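Local coordinates for protein transferrin (Manduca sexta, PDB 6WB6) that binds a single ferric ion together with a carbonate anion and transports iron as a secreted, glycosylated insect transferrin, at residues 207-212 with 227-232; 72-77 with 330-335. All coordinates share one frame; numbering follows the deposited sequence.

In the fold
Both contacts belong to the N-terminal half of the protein, the half with the ferric ion. Contact 1 joins two helices, 203-213 and 223-229, beside the mixed sheet that includes strands 90-97 and 218-222; contact 2 lays helix 329-334 against strand 72-79 of the antiparallel four-stranded sheet. No helix or strand is shared, and their nearest atoms are about 18 Å apart. In each, an aromatic ring carries an aliphatic carbon over one face. Contact 1 is partly buried and purely apolar in what crosses it, whereas the touching residues of contact 2 are all buried, yet a carboxylate and a water lead from them to an exposed lysine near the glycan.

Contact 1: residues 207-212 with 227-232; sequences ALRCLA and RKFFGL
L208 sets its CB over one face of the phenyl ring of F229, and this CH-pi contact carries much of the packing between the two helices. The CB stands 3.9 Å from the centroid of the F229 ring, only 4° off the ring normal, and all but centred on the face. The two side chains slide past each other in opposite directions, which brings L208 CD1 back to F229 CB, at the root of the ring, at 3.9 Å. F229 has CG anti to the backbone N (chi1 -176°), which carries the ring across to L208 and A212 of helix 203-213.

In the transferrin fold these helices flank strand 218-222 in sequence, and L208 also rests on V95 and T221 of the mixed sheet; Y204, an iron ligand, lies one turn earlier on the same helix. C210 ties that helix to C114 by a disulfide.

The apolar contacts continue one turn on, where A212 CB sits at the ring's edge, 3.9 Å from F229 CZ. R209 contributes its aliphatic part alone: CG approaches F229 CE1 obliquely, while its NE donates to N200 O.

Directly after F229 the second helix stops in a Schellman motif, with G231 at positive phi, L232 N bonded to R227 O and G231 N to K228 O.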
loop_
_atom_site.group_PDB
_atom_site.type_symbol
_atom_site.label_atom_id
_atom_site.label_comp_id
_atom_site.label_asym_id
_atom_site.label_seq_id
_atom_site.Cartn_x
_atom_site.Cartn_y
_atom_site.Cartn_z
ATOM N N ALA A 207 -2.370 4.429 25.816
ATOM C CA ALA A 207 -1.830 3.234 26.442
ATOM C C ALA A 207 -1.599 3.452 27.928
ATOM O O ALA A 207 -1.825 2.551 28.729
ATOM C CB ALA A 207 -0.531 2.825 25.766
ATOM N N LEU A 208 -1.125 4.633 28.320
ATOM C CA LEU A 208 -0.959 4.873 29.744
ATOM C C LEU A 208 -2.318 5.019 30.426
ATOM O O LEU A 208 -2.478 4.595 31.569
ATOM C CB LEU A 208 -0.070 6.105 29.982
ATOM C CG LEU A 208 1.359 5.910 29.419
ATOM C CD1 LEU A 208 2.039 7.182 29.025
ATOM C CD2 LEU A 208 2.195 5.161 30.438
ATOM N N ARG A 209 -3.311 5.579 29.740
ATOM C CA ARG A 209 -4.667 5.593 30.300
ATOM C C ARG A 209 -5.230 4.185 30.412
ATOM O O ARG A 209 -5.933 3.859 31.377
ATOM C CB ARG A 209 -5.590 6.454 29.442
ATOM C CG ARG A 209 -5.208 7.918 29.466
ATOM C CD ARG A 209 -6.251 8.769 28.805
ATOM N NE ARG A 209 -6.256 8.538 27.371
ATOM C CZ ARG A 209 -5.699 9.341 26.466
ATOM N NH1 ARG A 209 -5.091 10.468 26.829
ATOM N NH2 ARG A 209 -5.760 9.013 25.181
ATOM N N CYS A 210 -4.975 3.352 29.404
ATOM C CA CYS A 210 -5.333 1.949 29.523
ATOM C C CYS A 210 -4.719 1.361 30.784
ATOM O O CYS A 210 -5.385 0.657 31.547
ATOM C CB CYS A 210 -4.874 1.198 28.269
ATOM S SG CYS A 210 -4.913 -0.598 28.366
ATOM N N LEU A 211 -3.464 1.691 31.048
ATOM C CA LEU A 211 -2.764 1.148 32.212
ATOM C C LEU A 211 -3.271 1.773 33.519
ATOM O O LEU A 211 -3.494 1.067 34.514
ATOM C CB LEU A 211 -1.258 1.379 32.035
ATOM C CG LEU A 211 -0.308 1.026 33.201
ATOM C CD1 LEU A 211 -0.149 -0.456 33.322
ATOM C CD2 LEU A 211 1.061 1.659 33.052
ATOM N N ALA A 212 -3.467 3.087 33.541
ATOM C CA ALA A 212 -3.762 3.773 34.800
ATOM C C ALA A 212 -5.247 3.780 35.134
ATOM O O ALA A 212 -5.612 3.860 36.310
ATOM C CB ALA A 212 -3.254 5.222 34.734
ATOM N N ARG A 227 6.546 10.710 30.465
ATOM C CA ARG A 227 6.903 11.820 31.326
ATOM C C ARG A 227 5.790 12.866 31.378
ATOM O O ARG A 227 5.416 13.321 32.457
ATOM C CB ARG A 227 8.220 12.407 30.839
ATOM C CG ARG A 227 9.350 11.471 31.095
ATOM C CD ARG A 227 10.700 12.091 30.798
ATOM N NE ARG A 227 10.991 13.212 31.677
ATOM C CZ ARG A 227 11.451 13.093 32.913
ATOM N NH1 ARG A 227 11.679 11.893 33.425
ATOM N NH2 ARG A 227 11.686 14.188 33.624
ATOM N N LYS A 228 5.207 13.213 30.236
ATOM C CA LYS A 228 4.166 14.234 30.246
ATOM C C LYS A 228 2.895 13.744 30.920
ATOM O O LYS A 228 2.173 14.538 31.532
ATOM C CB LYS A 228 3.848 14.677 28.827
ATOM C CG LYS A 228 5.016 15.281 28.149
ATOM C CD LYS A 228 4.650 15.837 26.794
ATOM C CE LYS A 228 5.826 16.570 26.253
ATOM N NZ LYS A 228 5.631 16.870 24.821
ATOM N N PHE A 229 2.611 12.450 30.818
ATOM C CA PHE A 229 1.438 11.898 31.477
ATOM C C PHE A 229 1.486 12.207 32.960
ATOM O O PHE A 229 0.452 12.427 33.579
ATOM C CB PHE A 229 1.370 10.383 31.230
ATOM C CG PHE A 229 0.129 9.703 31.789
ATOM C CD1 PHE A 229 -1.091 9.809 31.148
ATOM C CD2 PHE A 229 0.210 8.917 32.918
ATOM C CE1 PHE A 229 -2.211 9.161 31.654
ATOM C CE2 PHE A 229 -0.897 8.277 33.432
ATOM C CZ PHE A 229 -2.105 8.400 32.804
ATOM N N PHE A 230 2.687 12.256 33.529
ATOM C CA PHE A 230 2.891 12.535 34.937
ATOM C C PHE A 230 3.332 13.965 35.188
ATOM O O PHE A 230 3.932 14.247 36.226
ATOM C CB PHE A 230 3.910 11.554 35.496
ATOM C CG PHE A 230 3.473 10.114 35.385
ATOM C CD1 PHE A 230 2.398 9.646 36.113
ATOM C CD2 PHE A 230 4.130 9.237 34.543
ATOM C CE1 PHE A 230 2.015 8.339 36.010
ATOM C CE2 PHE A 230 3.746 7.943 34.443
ATOM C CZ PHE A 230 2.687 7.486 35.171
ATOM N N GLY A 231 3.092 14.857 34.234
ATOM C CA GLY A 231 3.442 16.258 34.406
ATOM C C GLY A 231 4.926 16.518 34.463
ATOM O O GLY A 231 5.350 17.610 34.869
ATOM N N LEU A 232 5.730 15.553 34.062
ATOM C CA LEU A 232 7.160 15.728 34.229
ATOM C C LEU A 232 7.753 16.496 33.057
ATOM O O LEU A 232 7.201 16.482 31.953
ATOM C CB LEU A 232 7.840 14.381 34.363
ATOM C CG LEU A 232 7.485 13.677 35.669
ATOM C CD1 LEU A 232 7.987 12.248 35.628
ATOM C CD2 LEU A 232 8.100 14.401 36.833
#

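Contact 2: residues 72-77 with 330-335; sequences FVVFQE and IDYLNK
Strand 72-79 is an inner strand of the antiparallel four-stranded sheet in the iron-binding half of this transferrin, and helix 329-334, which follows the edge strand 320-327 almost at once, folds back over it. The aromatic ring of Y332 makes the contact between them. A chi1 of -178° stretches the side chain straight out from the helix, opposite its own amide nitrogen, to lie under V74, whose CG1 is 4.3 Å from the centroid of the Y332 ring and 9° off its normal, a CH-pi contact over the centre of one face. I327, M61 and P272 also pack on the tyrosine.

E77 comes to the same ring at its edge. Its OE1 lies near the ring plane, 3.6 Å from Y332 CE1, with the carboxylate turned 59° against the ring. The methylene takes part too: E77 CG is 3.6 Å from Y332 OH, a hydroxyl hydrogen-bonded to W273 O.

One water joins the charged ends. It donates to E77 OE1 at 2.9 Å and accepts from K335 NZ at 2.8 Å, so linking the glutamate to a lysine that also touches the glycan. The other carboxylate oxygen, OE2, makes a salt bridge with R79. A buried glutamate held by an arginine, with E77 OE1 4.6 Å from K335 NZ, would be expected to stay ionised, and its negative OE1 should suit the slightly positive C-H rim of the tyrosine ring.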
loop_
_atom_site.group_PDB
_atom_site.type_symbol
_atom_site.label_atom_id
_atom_site.label_comp_id
_atom_site.label_asym_id
_atom_site.label_seq_id
_atom_site.Cartn_x
_atom_site.Cartn_y
_atom_site.Cartn_z
ATOM N N PHE A 72 27.860 4.668 2.246
ATOM C CA PHE A 72 27.004 5.726 2.766
ATOM C C PHE A 72 27.499 6.219 4.111
ATOM O O PHE A 72 28.223 5.527 4.832
ATOM C CB PHE A 72 25.570 5.241 2.939
ATOM C CG PHE A 72 24.875 4.953 1.665
ATOM C CD1 PHE A 72 24.470 5.981 0.848
ATOM C CD2 PHE A 72 24.585 3.667 1.300
ATOM C CE1 PHE A 72 23.808 5.737 -0.316
ATOM C CE2 PHE A 72 23.935 3.411 0.119
ATOM C CZ PHE A 72 23.540 4.459 -0.692
ATOM N N VAL A 73 27.070 7.427 4.463
ATOM C CA VAL A 73 27.332 7.985 5.781
ATOM C C VAL A 73 26.122 8.809 6.176
ATOM O O VAL A 73 25.680 9.671 5.413
ATOM C CB VAL A 73 28.604 8.856 5.799
ATOM C CG1 VAL A 73 28.480 10.019 4.804
ATOM C CG2 VAL A 73 28.854 9.389 7.192
ATOM N N VAL A 74 25.551 8.513 7.335
ATOM C CA VAL A 74 24.535 9.385 7.914
ATOM C C VAL A 74 25.263 10.540 8.583
ATOM O O VAL A 74 25.853 10.369 9.645
ATOM C CB VAL A 74 23.638 8.641 8.905
ATOM C CG1 VAL A 74 22.697 9.630 9.598
ATOM C CG2 VAL A 74 22.847 7.550 8.156
ATOM N N PHE A 75 25.216 11.724 7.958
ATOM C CA PHE A 75 25.950 12.885 8.447
ATOM C C PHE A 75 25.043 13.951 9.035
ATOM O O PHE A 75 25.536 15.001 9.447
ATOM C CB PHE A 75 26.801 13.495 7.316
ATOM C CG PHE A 75 25.988 14.069 6.194
ATOM C CD1 PHE A 75 25.566 15.381 6.227
ATOM C CD2 PHE A 75 25.636 13.283 5.103
ATOM C CE1 PHE A 75 24.825 15.907 5.208
ATOM C CE2 PHE A 75 24.876 13.806 4.077
ATOM C CZ PHE A 75 24.477 15.126 4.133
ATOM N N GLN A 76 23.735 13.724 9.069
ATOM C CA GLN A 76 22.804 14.730 9.563
ATOM C C GLN A 76 21.587 14.070 10.189
ATOM O O GLN A 76 20.985 13.174 9.582
ATOM C CB GLN A 76 22.357 15.654 8.428
ATOM C CG GLN A 76 21.799 16.968 8.909
ATOM C CD GLN A 76 22.866 18.005 8.958
ATOM O OE1 GLN A 76 22.838 18.974 8.200
ATOM N NE2 GLN A 76 23.846 17.798 9.829
ATOM N N GLU A 77 21.218 14.530 11.383
ATOM C CA GLU A 77 20.005 14.084 12.061
ATOM C C GLU A 77 18.992 15.217 12.104
ATOM O O GLU A 77 19.336 16.364 12.413
ATOM C CB GLU A 77 20.295 13.614 13.491
ATOM C CG GLU A 77 20.974 12.276 13.581
ATOM C CD GLU A 77 21.375 11.935 14.995
ATOM O OE1 GLU A 77 22.443 11.336 15.174
ATOM O OE2 GLU A 77 20.633 12.290 15.933
ATOM N N ILE A 330 24.183 1.370 9.219
ATOM C CA ILE A 330 23.845 0.239 10.065
ATOM C C ILE A 330 24.365 0.454 11.486
ATOM O O ILE A 330 23.749 -0.012 12.457
ATOM C CB ILE A 330 24.370 -1.058 9.428
ATOM C CG1 ILE A 330 23.496 -2.235 9.845
ATOM C CG2 ILE A 330 25.840 -1.295 9.798
ATOM C CD1 ILE A 330 22.228 -2.338 9.045
ATOM N N ASP A 331 25.482 1.166 11.648
ATOM C CA ASP A 331 25.924 1.507 12.997
ATOM C C ASP A 331 24.989 2.525 13.622
ATOM O O ASP A 331 24.758 2.507 14.842
ATOM C CB ASP A 331 27.352 2.042 12.972
ATOM C CG ASP A 331 28.341 0.992 12.527
ATOM O OD1 ASP A 331 28.084 -0.191 12.794
ATOM O OD2 ASP A 331 29.360 1.345 11.909
ATOM N N TYR A 332 24.449 3.421 12.796
ATOM C CA TYR A 332 23.416 4.331 13.260
ATOM C C TYR A 332 22.205 3.560 13.757
ATOM O O TYR A 332 21.667 3.849 14.831
ATOM C CB TYR A 332 23.017 5.250 12.114
ATOM C CG TYR A 332 21.979 6.294 12.468
ATOM C CD1 TYR A 332 22.306 7.384 13.255
ATOM C CD2 TYR A 332 20.683 6.194 11.998
ATOM C CE1 TYR A 332 21.384 8.349 13.549
ATOM C CE2 TYR A 332 19.733 7.164 12.296
ATOM C CZ TYR A 332 20.095 8.234 13.075
ATOM O OH TYR A 332 19.168 9.206 13.405
ATOM N N LEU A 333 21.745 2.581 12.965
ATOM C CA LEU A 333 20.581 1.805 13.367
ATOM C C LEU A 333 20.904 0.904 14.542
ATOM O O LEU A 333 20.087 0.764 15.463
ATOM C CB LEU A 333 20.064 0.970 12.205
ATOM C CG LEU A 333 19.554 1.745 11.003
ATOM C CD1 LEU A 333 19.213 0.762 9.913
ATOM C CD2 LEU A 333 18.391 2.576 11.325
ATOM N N ASN A 334 22.090 0.287 14.523
ATOM C CA ASN A 334 22.480 -0.603 15.606
ATOM C C ASN A 334 22.375 0.081 16.960
ATOM O O ASN A 334 21.893 -0.518 17.921
ATOM C CB ASN A 334 23.904 -1.098 15.400
ATOM C CG ASN A 334 23.985 -2.282 14.458
ATOM O OD1 ASN A 334 22.971 -2.784 13.956
ATOM N ND2 ASN A 334 25.200 -2.734 14.217
ATOM N N LYS A 335 22.845 1.321 17.075
ATOM C CA LYS A 335 22.953 1.869 18.418
ATOM C C LYS A 335 21.592 2.227 18.999
ATOM O O LYS A 335 21.499 2.635 20.171
ATOM C CB LYS A 335 23.883 3.091 18.425
ATOM C CG LYS A 335 23.437 4.248 17.536
ATOM C CD LYS A 335 24.452 5.376 17.550
ATOM C CE LYS A 335 23.986 6.552 16.737
ATOM N NZ LYS A 335 22.830 7.269 17.360
HETATM O O HOH W 1 21.888 9.916 17.634
#